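Local coordinates for protein lipase, class 3 (Penicillium roqueforti FM164, PDB 6L7N) that probably hydrolyses the ester bonds of triacylglycerols and related lipids, at residues P218-T223 with I235-G240; F196-D201 with S224-T229; N10-W15 with K169-A174. One frame throughout, in Å; residues are numbered along the deposited sequence.

Overall arrangement
All three contacts reach the same large mixed sheet. Interaction 3 is the buried one, and its centre lies about 8 Å from the centre of the chain: aromatic side chains of strand 169-173 rise against the N-terminal helix 6-22. Interactions 1 and 2, each with its centre about 16 Å from that of the chain, are only partly buried. Interaction 1 is regular antiparallel pairing at the sheet's margin, while interaction 2 joins the end of strand 193-198 to an irregular loop through a histidine, a carbonyl and water. Strand 193-198 lies between strands 169-173 and 219-222, and Phe12, Phe196 and Tyr220 form an aromatic link among the three contacts.

Interaction 1. Residues P218-T223 with I235-G240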
loop_
_atom_site.group_PDB
_atom_site.type_symbol
_atom_site.label_atom_id
_atom_site.label_comp_id
_atom_site.label_asym_id
_atom_site.label_seq_id
_atom_site.Cartn_x
_atom_site.Cartn_y
_atom_site.Cartn_z
ATOM N N PRO A 218 3.924 5.830 -12.120
ATOM C CA PRO A 218 2.770 6.717 -12.351
ATOM C C PRO A 218 1.724 6.677 -11.234
ATOM O O PRO A 218 1.905 5.995 -10.219
ATOM C CB PRO A 218 2.175 6.178 -13.650
ATOM C CG PRO A 218 2.479 4.663 -13.573
ATOM C CD PRO A 218 3.830 4.571 -12.891
ATOM N N GLU A 219 0.647 7.428 -11.442
ATOM C CA GLU A 219 -0.512 7.477 -10.562
ATOM C C GLU A 219 -1.709 6.878 -11.294
ATOM O O GLU A 219 -2.005 7.275 -12.423
ATOM C CB GLU A 219 -0.812 8.928 -10.142
ATOM C CG GLU A 219 -2.191 9.159 -9.506
ATOM C CD GLU A 219 -2.542 10.624 -9.359
ATOM O OE1 GLU A 219 -1.759 11.473 -9.823
ATOM O OE2 GLU A 219 -3.613 10.932 -8.787
ATOM N N TYR A 220 -2.386 5.924 -10.661
ATOM C CA TYR A 220 -3.634 5.366 -11.171
ATOM C C TYR A 220 -4.756 6.068 -10.421
ATOM O O TYR A 220 -5.043 5.750 -9.265
ATOM C CB TYR A 220 -3.676 3.854 -10.976
ATOM C CG TYR A 220 -2.768 3.142 -11.955
ATOM C CD1 TYR A 220 -3.246 2.728 -13.198
ATOM C CD2 TYR A 220 -1.432 2.923 -11.660
ATOM C CE1 TYR A 220 -2.412 2.086 -14.105
ATOM C CE2 TYR A 220 -0.594 2.275 -12.565
ATOM C CZ TYR A 220 -1.091 1.868 -13.786
ATOM O OH TYR A 220 -0.268 1.228 -14.697
ATOM N N TRP A 221 -5.368 7.040 -11.080
ATOM C CA TRP A 221 -6.346 7.937 -10.477
ATOM C C TRP A 221 -7.739 7.423 -10.823
ATOM O O TRP A 221 -8.171 7.509 -11.977
ATOM C CB TRP A 221 -6.128 9.356 -10.999
ATOM C CG TRP A 221 -6.961 10.419 -10.365
ATOM C CD1 TRP A 221 -7.452 10.447 -9.082
ATOM C CD2 TRP A 221 -7.406 11.623 -10.992
ATOM N NE1 TRP A 221 -8.174 11.612 -8.882
ATOM C CE2 TRP A 221 -8.149 12.348 -10.041
ATOM C CE3 TRP A 221 -7.236 12.165 -12.277
ATOM C CZ2 TRP A 221 -8.733 13.581 -10.332
ATOM C CZ3 TRP A 221 -7.812 13.392 -12.562
ATOM C CH2 TRP A 221 -8.544 14.090 -11.594
ATOM N N ILE A 222 -8.421 6.872 -9.826
ATOM C CA ILE A 222 -9.799 6.419 -9.955
ATOM C C ILE A 222 -10.711 7.630 -9.832
ATOM O O ILE A 222 -10.744 8.289 -8.789
ATOM C CB ILE A 222 -10.132 5.371 -8.887
ATOM C CG1 ILE A 222 -9.057 4.279 -8.859
ATOM C CG2 ILE A 222 -11.504 4.752 -9.157
ATOM C CD1 ILE A 222 -8.938 3.588 -7.533
ATOM N N THR A 223 -11.442 7.935 -10.901
ATOM C CA THR A 223 -12.247 9.146 -10.958
ATOM C C THR A 223 -13.717 8.900 -10.641
ATOM O O THR A 223 -14.472 9.868 -10.489
ATOM C CB THR A 223 -12.122 9.789 -12.342
ATOM O OG1 THR A 223 -12.560 8.853 -13.331
ATOM C CG2 THR A 223 -10.679 10.145 -12.621
ATOM N N ILE A 235 -10.304 5.071 -14.652
ATOM C CA ILE A 235 -8.943 5.208 -14.140
ATOM C C ILE A 235 -8.122 5.967 -15.173
ATOM O O ILE A 235 -8.042 5.555 -16.337
ATOM C CB ILE A 235 -8.301 3.846 -13.829
ATOM C CG1 ILE A 235 -9.167 3.050 -12.846
ATOM C CG2 ILE A 235 -6.912 4.046 -13.233
ATOM C CD1 ILE A 235 -8.575 1.720 -12.465
ATOM N N LYS A 236 -7.529 7.080 -14.753
ATOM C CA LYS A 236 -6.600 7.857 -15.558
ATOM C C LYS A 236 -5.183 7.616 -15.058
ATOM O O LYS A 236 -4.948 7.527 -13.852
ATOM C CB LYS A 236 -6.934 9.352 -15.476
ATOM C CG LYS A 236 -8.412 9.669 -15.611
ATOM C CD LYS A 236 -8.646 10.839 -16.550
ATOM C CE LYS A 236 -10.045 11.412 -16.353
ATOM N NZ LYS A 236 -11.060 10.333 -16.122
ATOM N N VAL A 237 -4.233 7.488 -15.977
ATOM C CA VAL A 237 -2.845 7.258 -15.594
ATOM C C VAL A 237 -2.094 8.577 -15.741
ATOM O O VAL A 237 -2.101 9.196 -16.813
ATOM C CB VAL A 237 -2.215 6.125 -16.420
ATOM C CG1 VAL A 237 -0.879 5.704 -15.826
ATOM C CG2 VAL A 237 -3.157 4.940 -16.441
ATOM N N ILE A 238 -1.498 9.042 -14.646
ATOM C CA ILE A 238 -0.779 10.316 -14.609
ATOM C C ILE A 238 0.703 10.005 -14.460
ATOM O O ILE A 238 1.104 9.286 -13.537
ATOM C CB ILE A 238 -1.291 11.216 -13.478
ATOM C CG1 ILE A 238 -2.728 11.645 -13.769
ATOM C CG2 ILE A 238 -0.431 12.447 -13.331
ATOM C CD1 ILE A 238 -3.721 11.003 -12.887
ATOM N N ASP A 239 1.523 10.530 -15.373
ATOM C CA ASP A 239 2.911 10.081 -15.476
ATOM C C ASP A 239 3.904 10.915 -14.667
ATOM O O ASP A 239 5.078 10.540 -14.592
ATOM C CB ASP A 239 3.340 10.033 -16.946
ATOM C CG ASP A 239 2.402 9.179 -17.787
ATOM O OD1 ASP A 239 1.756 8.285 -17.208
ATOM O OD2 ASP A 239 2.317 9.385 -19.019
ATOM N N GLY A 240 3.483 12.007 -14.048
ATOM C CA GLY A 240 4.388 12.776 -13.208
ATOM C C GLY A 240 3.642 13.378 -12.040
ATOM O O GLY A 240 2.463 13.715 -12.150
HETATM O O HOH W 1 0.898 11.728 -9.896
#
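Tyr220 and Val237 lie side by side on one face of the antiparallel pair and point the same way. Val237 CG1 sits over the phenol ring, displaced toward its rim, while Val237 CG2 touches Tyr220 CE1 at 3.8 Å. Ile235 comes from another quarter, its CG2 lying in the ring plane at the edge, 3.9 Å from Tyr220 CD1. Phe12 of the N-terminal helix also meets this ring, edge to face.

Glu219, Trp221 and Ile238 share the other face. Ile238 is turned off a staggered position at chi2 (109°), with CD1 3.5 Å from Trp221 CB and oblique to the indole. Glu219 runs beside Ile238 with its chain extended, and OE1 comes within 3.7 Å of Ile238 CB. The buried carboxylate is held at Glu219 OE2 by Thr197 OG1 and Asn247 N, and a water lies 2.7 Å from Glu219 OE1, within hydrogen-bonding distance. Trp221 NE1 is taken up by Thr199 O, which helps fix the indole, and Thr223 CG2 lies over the ring.

Along the backbones, the pairs Glu219–Ile238 and Trp221–Lys236 each make two bonds, among them Trp221 N to Lys236 O at 2.8 Å with a nearly straight 172° at the hydrogen. Alternating hydrogen-bonded and non-hydrogen-bonded pairs of this kind define an antiparallel ladder, here closing one margin of the alpha/beta-hydrolase sheet.

Interaction 2. Residues F196-D201 with S224-T229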
loop_
_atom_site.group_PDB
_atom_site.type_symbol
_atom_site.label_atom_id
_atom_site.label_comp_id
_atom_site.label_asym_id
_atom_site.label_seq_id
_atom_site.Cartn_x
_atom_site.Cartn_y
_atom_site.Cartn_z
ATOM N N PHE A 196 -2.297 4.104 -6.313
ATOM C CA PHE A 196 -3.657 4.505 -6.623
ATOM C C PHE A 196 -4.062 5.719 -5.814
ATOM O O PHE A 196 -3.669 5.873 -4.652
ATOM C CB PHE A 196 -4.630 3.357 -6.359
ATOM C CG PHE A 196 -4.362 2.149 -7.202
ATOM C CD1 PHE A 196 -3.394 1.229 -6.830
ATOM C CD2 PHE A 196 -5.064 1.941 -8.378
ATOM C CE1 PHE A 196 -3.139 0.103 -7.618
ATOM C CE2 PHE A 196 -4.808 0.836 -9.161
ATOM C CZ PHE A 196 -3.841 -0.088 -8.770
ATOM N N THR A 197 -4.848 6.575 -6.452
ATOM C CA THR A 197 -5.541 7.659 -5.788
ATOM C C THR A 197 -7.009 7.594 -6.186
ATOM O O THR A 197 -7.374 6.970 -7.182
ATOM C CB THR A 197 -4.945 9.013 -6.175
ATOM O OG1 THR A 197 -5.081 9.169 -7.585
ATOM C CG2 THR A 197 -3.457 9.090 -5.781
ATOM N N HIS A 198 -7.862 8.237 -5.398
ATOM C CA HIS A 198 -9.289 8.270 -5.690
ATOM C C HIS A 198 -9.763 9.706 -5.612
ATOM O O HIS A 198 -9.576 10.357 -4.579
ATOM C CB HIS A 198 -10.089 7.397 -4.722
ATOM C CG HIS A 198 -11.564 7.391 -5.002
ATOM N ND1 HIS A 198 -12.515 7.422 -4.005
ATOM C CD2 HIS A 198 -12.246 7.365 -6.173
ATOM C CE1 HIS A 198 -13.720 7.410 -4.547
ATOM N NE2 HIS A 198 -13.587 7.380 -5.863
ATOM N N THR A 199 -10.356 10.189 -6.709
ATOM C CA THR A 199 -10.929 11.528 -6.811
ATOM C C THR A 199 -10.117 12.514 -5.981
ATOM O O THR A 199 -8.937 12.733 -6.286
ATOM C CB THR A 199 -12.423 11.525 -6.422
ATOM O OG1 THR A 199 -12.620 10.924 -5.134
ATOM C CG2 THR A 199 -13.222 10.737 -7.447
ATOM N N ASP A 200 -10.707 13.069 -4.915
ATOM C CA ASP A 200 -10.078 14.129 -4.133
ATOM C C ASP A 200 -9.691 13.685 -2.716
ATOM O O ASP A 200 -9.550 14.526 -1.825
ATOM C CB ASP A 200 -10.979 15.371 -4.082
ATOM C CG ASP A 200 -12.406 15.078 -3.603
ATOM O OD1 ASP A 200 -12.671 13.999 -3.029
ATOM O OD2 ASP A 200 -13.276 15.962 -3.809
ATOM N N ASP A 201 -9.503 12.376 -2.497
ATOM C CA ASP A 201 -8.956 11.830 -1.252
ATOM C C ASP A 201 -7.833 12.723 -0.726
ATOM O O ASP A 201 -6.879 13.012 -1.457
ATOM C CB ASP A 201 -8.458 10.408 -1.532
ATOM C CG ASP A 201 -7.913 9.689 -0.305
ATOM O OD1 ASP A 201 -7.918 10.244 0.815
ATOM O OD2 ASP A 201 -7.431 8.545 -0.491
ATOM N N SER A 224 -14.136 7.642 -10.540
ATOM C CA SER A 224 -15.516 7.322 -10.227
ATOM C C SER A 224 -15.817 7.618 -8.754
ATOM O O SER A 224 -14.913 7.623 -7.914
ATOM C CB SER A 224 -15.802 5.854 -10.554
ATOM O OG SER A 224 -14.792 4.988 -10.055
ATOM N N PRO A 225 -17.091 7.875 -8.416
ATOM C CA PRO A 225 -17.439 8.255 -7.031
ATOM C C PRO A 225 -17.354 7.125 -6.009
ATOM O O PRO A 225 -17.107 5.966 -6.353
ATOM C CB PRO A 225 -18.890 8.756 -7.151
ATOM C CG PRO A 225 -19.167 8.911 -8.612
ATOM C CD PRO A 225 -18.222 8.016 -9.350
ATOM N N ASN A 226 -17.582 7.471 -4.740
ATOM C CA ASN A 226 -17.660 6.486 -3.669
ATOM C C ASN A 226 -18.802 5.506 -3.927
ATOM O O ASN A 226 -19.836 5.864 -4.496
ATOM C CB ASN A 226 -17.886 7.176 -2.320
ATOM C CG ASN A 226 -16.895 8.295 -2.043
ATOM O OD1 ASN A 226 -15.895 8.459 -2.748
ATOM N ND2 ASN A 226 -17.177 9.080 -1.003
ATOM N N ASN A 227 -18.605 4.257 -3.492
ATOM C CA ASN A 227 -19.562 3.155 -3.675
ATOM C C ASN A 227 -19.828 2.834 -5.146
ATOM O O ASN A 227 -20.788 2.121 -5.459
ATOM C CB ASN A 227 -20.905 3.420 -2.977
ATOM C CG ASN A 227 -20.768 3.666 -1.488
ATOM O OD1 ASN A 227 -20.093 4.604 -1.067
ATOM N ND2 ASN A 227 -21.438 2.838 -0.681
ATOM N N VAL A 228 -19.016 3.342 -6.068
ATOM C CA VAL A 228 -19.232 3.147 -7.500
ATOM C C VAL A 228 -18.341 2.022 -7.996
ATOM O O VAL A 228 -17.163 1.930 -7.626
ATOM C CB VAL A 228 -18.954 4.442 -8.282
ATOM C CG1 VAL A 228 -18.947 4.193 -9.787
ATOM C CG2 VAL A 228 -19.957 5.492 -7.901
ATOM N N THR A 229 -18.903 1.158 -8.833
ATOM C CA THR A 229 -18.077 0.194 -9.541
ATOM C C THR A 229 -17.092 0.943 -10.425
ATOM O O THR A 229 -17.461 1.887 -11.126
ATOM C CB THR A 229 -18.938 -0.746 -10.385
ATOM O OG1 THR A 229 -19.148 -0.164 -11.680
ATOM C CG2 THR A 229 -20.281 -0.998 -9.715
HETATM O O HOH W 2 -15.209 11.035 -4.505
#
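His198 and Ser224 meet edge-on: the imidazole points NE2 at Ser224 O, which lies near the ring plane. The His198 NE2 to Ser224 O distance is only 2.5 Å, very short for a hydrogen bond, so the exact length is doubtful even though the direction, nitrogen to carbonyl, is clear. His198 CG stands anti to the backbone N (chi1 -179°), and this carries the ring out from the strand end to the loop. At the ring's other nitrogen, ND1 is bonded to Ala260 O.

Asn226 reaches the ring as well. Its OD1 approaches His198 CE1 at 3.0 Å, also near the ring plane, although the amide itself is turned 52° from the imidazole. A water donates to Asn226 OD1 at 3.2 Å and is bonded to Thr199 OG1 at 2.7 Å, and Thr199 OG1 in turn stands over the centre of the imidazole. Thr199 CG2 packs on Ser224 O at 3.6 Å, so Ser224 O is touched by both His198 and Thr199.

His198 also opens a type II' turn that runs to Asp201, with Asp201 N bonded to His198 O at 2.9 Å. Asp201 OD2 receives His261 ND1, consistent with the acid of a Ser-His-Asp triad. The contact thus belongs to the strand-end turn that carries the probable catalytic acid in an alpha/beta-hydrolase fold.

Interaction 3. Residues N10-W15 with K169-A174; sequences NQFDFW and KLYAYA
In the packing of the N-terminal helix on the central sheet of this alpha/beta-hydrolase fold, Trp15 lies over the ring of Tyr171. The segments 10-15 and 169-173 run at 73° to each other with axes 9.9 Å apart, a spacing filled by aromatic side chains. The five-membered ring of Trp15 and the phenol form an offset stack, centroids 4.2 Å apart and planes at 26°. Trp15 CD1 makes the closest touch, 3.4 Å from Tyr171 CZ, while Trp15 CB rests over the same phenol face as a CH-pi contact. Phe14 CD2 lies over the opposite face of the indole, so the indole is sandwiched between Phe14 and Tyr171.

Phe12 comes at about a right angle to Tyr171, CD1 to CE2 at 4.2 Å, and the two rings meet at their edges. At the far end of the phenol, a water is hydrogen-bonded to Tyr171 OH at 2.5 Å and donates weakly to Gln11 OE1. Replacing Tyr171 by an alanine is likely to strip the indole of its stacking partner on one face, open a gap beside Phe12, and leave the water without its hydroxyl mate.

Two residues along, Tyr173 projects from the same side of the strand. With CG anti to the carbonyl carbon (chi1 -61°), its ring extends to the helix, where OH donates to Phe12 O at 2.8 Å, in the carbonyl plane and on a lone pair. Tyr173 OH also lies 3.5 Å from Trp15 CB. Tyr171 and Tyr173, alternate residues of the strand, thus pack helix 6-22 onto one face of the sheet in the alpha/beta-hydrolase fold.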
loop_
_atom_site.group_PDB
_atom_site.type_symbol
_atom_site.label_atom_id
_atom_site.label_comp_id
_atom_site.label_asym_id
_atom_site.label_seq_id
_atom_site.Cartn_x
_atom_site.Cartn_y
_atom_site.Cartn_z
ATOM N N ASN A 10 -8.842 -5.874 -13.639
ATOM C CA ASN A 10 -9.046 -7.072 -12.831
ATOM C C ASN A 10 -7.940 -7.218 -11.791
ATOM O O ASN A 10 -8.208 -7.483 -10.608
ATOM C CB ASN A 10 -9.104 -8.306 -13.734
ATOM C CG ASN A 10 -10.319 -8.313 -14.648
ATOM O OD1 ASN A 10 -11.279 -7.569 -14.442
ATOM N ND2 ASN A 10 -10.278 -9.162 -15.674
ATOM N N GLN A 11 -6.685 -7.024 -12.211
ATOM C CA GLN A 11 -5.581 -7.081 -11.252
ATOM C C GLN A 11 -5.735 -6.029 -10.153
ATOM O O GLN A 11 -5.517 -6.318 -8.963
ATOM C CB GLN A 11 -4.248 -6.914 -11.979
ATOM C CG GLN A 11 -3.908 -8.111 -12.829
ATOM C CD GLN A 11 -2.740 -7.878 -13.748
ATOM O OE1 GLN A 11 -1.583 -8.027 -13.351
ATOM N NE2 GLN A 11 -3.034 -7.499 -14.993
ATOM N N PHE A 12 -6.114 -4.805 -10.536
ATOM C CA PHE A 12 -6.190 -3.721 -9.559
ATOM C C PHE A 12 -7.315 -3.971 -8.555
ATOM O O PHE A 12 -7.136 -3.749 -7.349
ATOM C CB PHE A 12 -6.384 -2.376 -10.269
ATOM C CG PHE A 12 -5.292 -2.032 -11.265
ATOM C CD1 PHE A 12 -4.031 -2.623 -11.191
ATOM C CD2 PHE A 12 -5.534 -1.113 -12.271
ATOM C CE1 PHE A 12 -3.033 -2.303 -12.110
ATOM C CE2 PHE A 12 -4.530 -0.778 -13.198
ATOM C CZ PHE A 12 -3.288 -1.375 -13.113
ATOM N N ASP A 13 -8.478 -4.446 -9.031
ATOM C CA ASP A 13 -9.569 -4.830 -8.133
ATOM C C ASP A 13 -9.201 -6.001 -7.250
ATOM O O ASP A 13 -9.862 -6.213 -6.228
ATOM C CB ASP A 13 -10.848 -5.263 -8.862
ATOM C CG ASP A 13 -11.238 -4.350 -9.965
ATOM O OD1 ASP A 13 -10.884 -3.161 -9.903
ATOM O OD2 ASP A 13 -11.971 -4.810 -10.871
ATOM N N PHE A 14 -8.232 -6.817 -7.666
ATOM C CA PHE A 14 -7.912 -8.010 -6.892
ATOM C C PHE A 14 -6.971 -7.696 -5.735
ATOM O O PHE A 14 -7.258 -8.031 -4.579
ATOM C CB PHE A 14 -7.299 -9.073 -7.804
ATOM C CG PHE A 14 -6.741 -10.259 -7.066
ATOM C CD1 PHE A 14 -7.579 -11.123 -6.383
ATOM C CD2 PHE A 14 -5.384 -10.511 -7.055
ATOM C CE1 PHE A 14 -7.066 -12.214 -5.705
ATOM C CE2 PHE A 14 -4.869 -11.595 -6.376
ATOM C CZ PHE A 14 -5.713 -12.450 -5.702
ATOM N N TRP A 15 -5.835 -7.053 -6.024
ATOM C CA TRP A 15 -4.810 -6.940 -4.981
ATOM C C TRP A 15 -5.267 -6.048 -3.831
ATOM O O TRP A 15 -4.807 -6.214 -2.692
ATOM C CB TRP A 15 -3.490 -6.445 -5.573
ATOM C CG TRP A 15 -2.893 -7.449 -6.499
ATOM C CD1 TRP A 15 -2.808 -7.363 -7.860
ATOM C CD2 TRP A 15 -2.313 -8.716 -6.141
ATOM N NE1 TRP A 15 -2.207 -8.492 -8.371
ATOM C CE2 TRP A 15 -1.898 -9.339 -7.337
ATOM C CE3 TRP A 15 -2.103 -9.379 -4.928
ATOM C CZ2 TRP A 15 -1.280 -10.598 -7.354
ATOM C CZ3 TRP A 15 -1.493 -10.634 -4.947
ATOM C CH2 TRP A 15 -1.087 -11.223 -6.151
ATOM N N LYS A 169 6.655 -6.616 -6.484
ATOM C CA LYS A 169 5.606 -5.712 -6.936
ATOM C C LYS A 169 5.072 -4.900 -5.765
ATOM O O LYS A 169 5.050 -5.361 -4.622
ATOM C CB LYS A 169 4.457 -6.478 -7.599
ATOM C CG LYS A 169 4.871 -7.757 -8.311
ATOM C CD LYS A 169 5.751 -7.481 -9.527
ATOM C CE LYS A 169 5.947 -8.778 -10.319
ATOM N NZ LYS A 169 7.305 -8.899 -10.877
ATOM N N LEU A 170 4.623 -3.681 -6.059
ATOM C CA LEU A 170 4.044 -2.805 -5.046
ATOM C C LEU A 170 2.657 -2.374 -5.500
ATOM O O LEU A 170 2.494 -1.870 -6.620
ATOM C CB LEU A 170 4.928 -1.584 -4.800
ATOM C CG LEU A 170 4.250 -0.439 -4.052
ATOM C CD1 LEU A 170 3.986 -0.794 -2.585
ATOM C CD2 LEU A 170 5.109 0.825 -4.191
ATOM N N TYR A 171 1.656 -2.618 -4.652
ATOM C CA TYR A 171 0.289 -2.126 -4.848
ATOM C C TYR A 171 -0.037 -1.247 -3.651
ATOM O O TYR A 171 -0.282 -1.747 -2.544
ATOM C CB TYR A 171 -0.710 -3.272 -4.995
ATOM C CG TYR A 171 -0.557 -3.985 -6.311
ATOM C CD1 TYR A 171 0.335 -5.040 -6.448
ATOM C CD2 TYR A 171 -1.303 -3.603 -7.415
ATOM C CE1 TYR A 171 0.481 -5.685 -7.650
ATOM C CE2 TYR A 171 -1.169 -4.256 -8.620
ATOM C CZ TYR A 171 -0.270 -5.289 -8.730
ATOM O OH TYR A 171 -0.120 -5.943 -9.936
ATOM N N ALA A 172 -0.007 0.070 -3.879
ATOM C CA ALA A 172 -0.096 1.057 -2.811
ATOM C C ALA A 172 -1.375 1.854 -3.033
ATOM O O ALA A 172 -1.403 2.778 -3.852
ATOM C CB ALA A 172 1.146 1.949 -2.794
ATOM N N TYR A 173 -2.446 1.483 -2.335
ATOM C CA TYR A 173 -3.731 2.139 -2.520
ATOM C C TYR A 173 -3.841 3.307 -1.550
ATOM O O TYR A 173 -3.659 3.132 -0.342
ATOM C CB TYR A 173 -4.876 1.146 -2.303
ATOM C CG TYR A 173 -4.829 -0.012 -3.280
ATOM C CD1 TYR A 173 -4.020 -1.111 -3.044
ATOM C CD2 TYR A 173 -5.577 0.020 -4.449
ATOM C CE1 TYR A 173 -3.964 -2.179 -3.966
ATOM C CE2 TYR A 173 -5.538 -1.027 -5.363
ATOM C CZ TYR A 173 -4.728 -2.121 -5.119
ATOM O OH TYR A 173 -4.687 -3.168 -6.040
ATOM N N ALA A 174 -4.126 4.496 -2.088
ATOM C CA ALA A 174 -4.384 5.688 -1.286
ATOM C C ALA A 174 -3.163 6.108 -0.473
ATOM O O ALA A 174 -3.294 6.613 0.644
ATOM C CB ALA A 174 -5.590 5.487 -0.363
HETATM O O HOH W 3 -1.029 -5.028 -12.101
#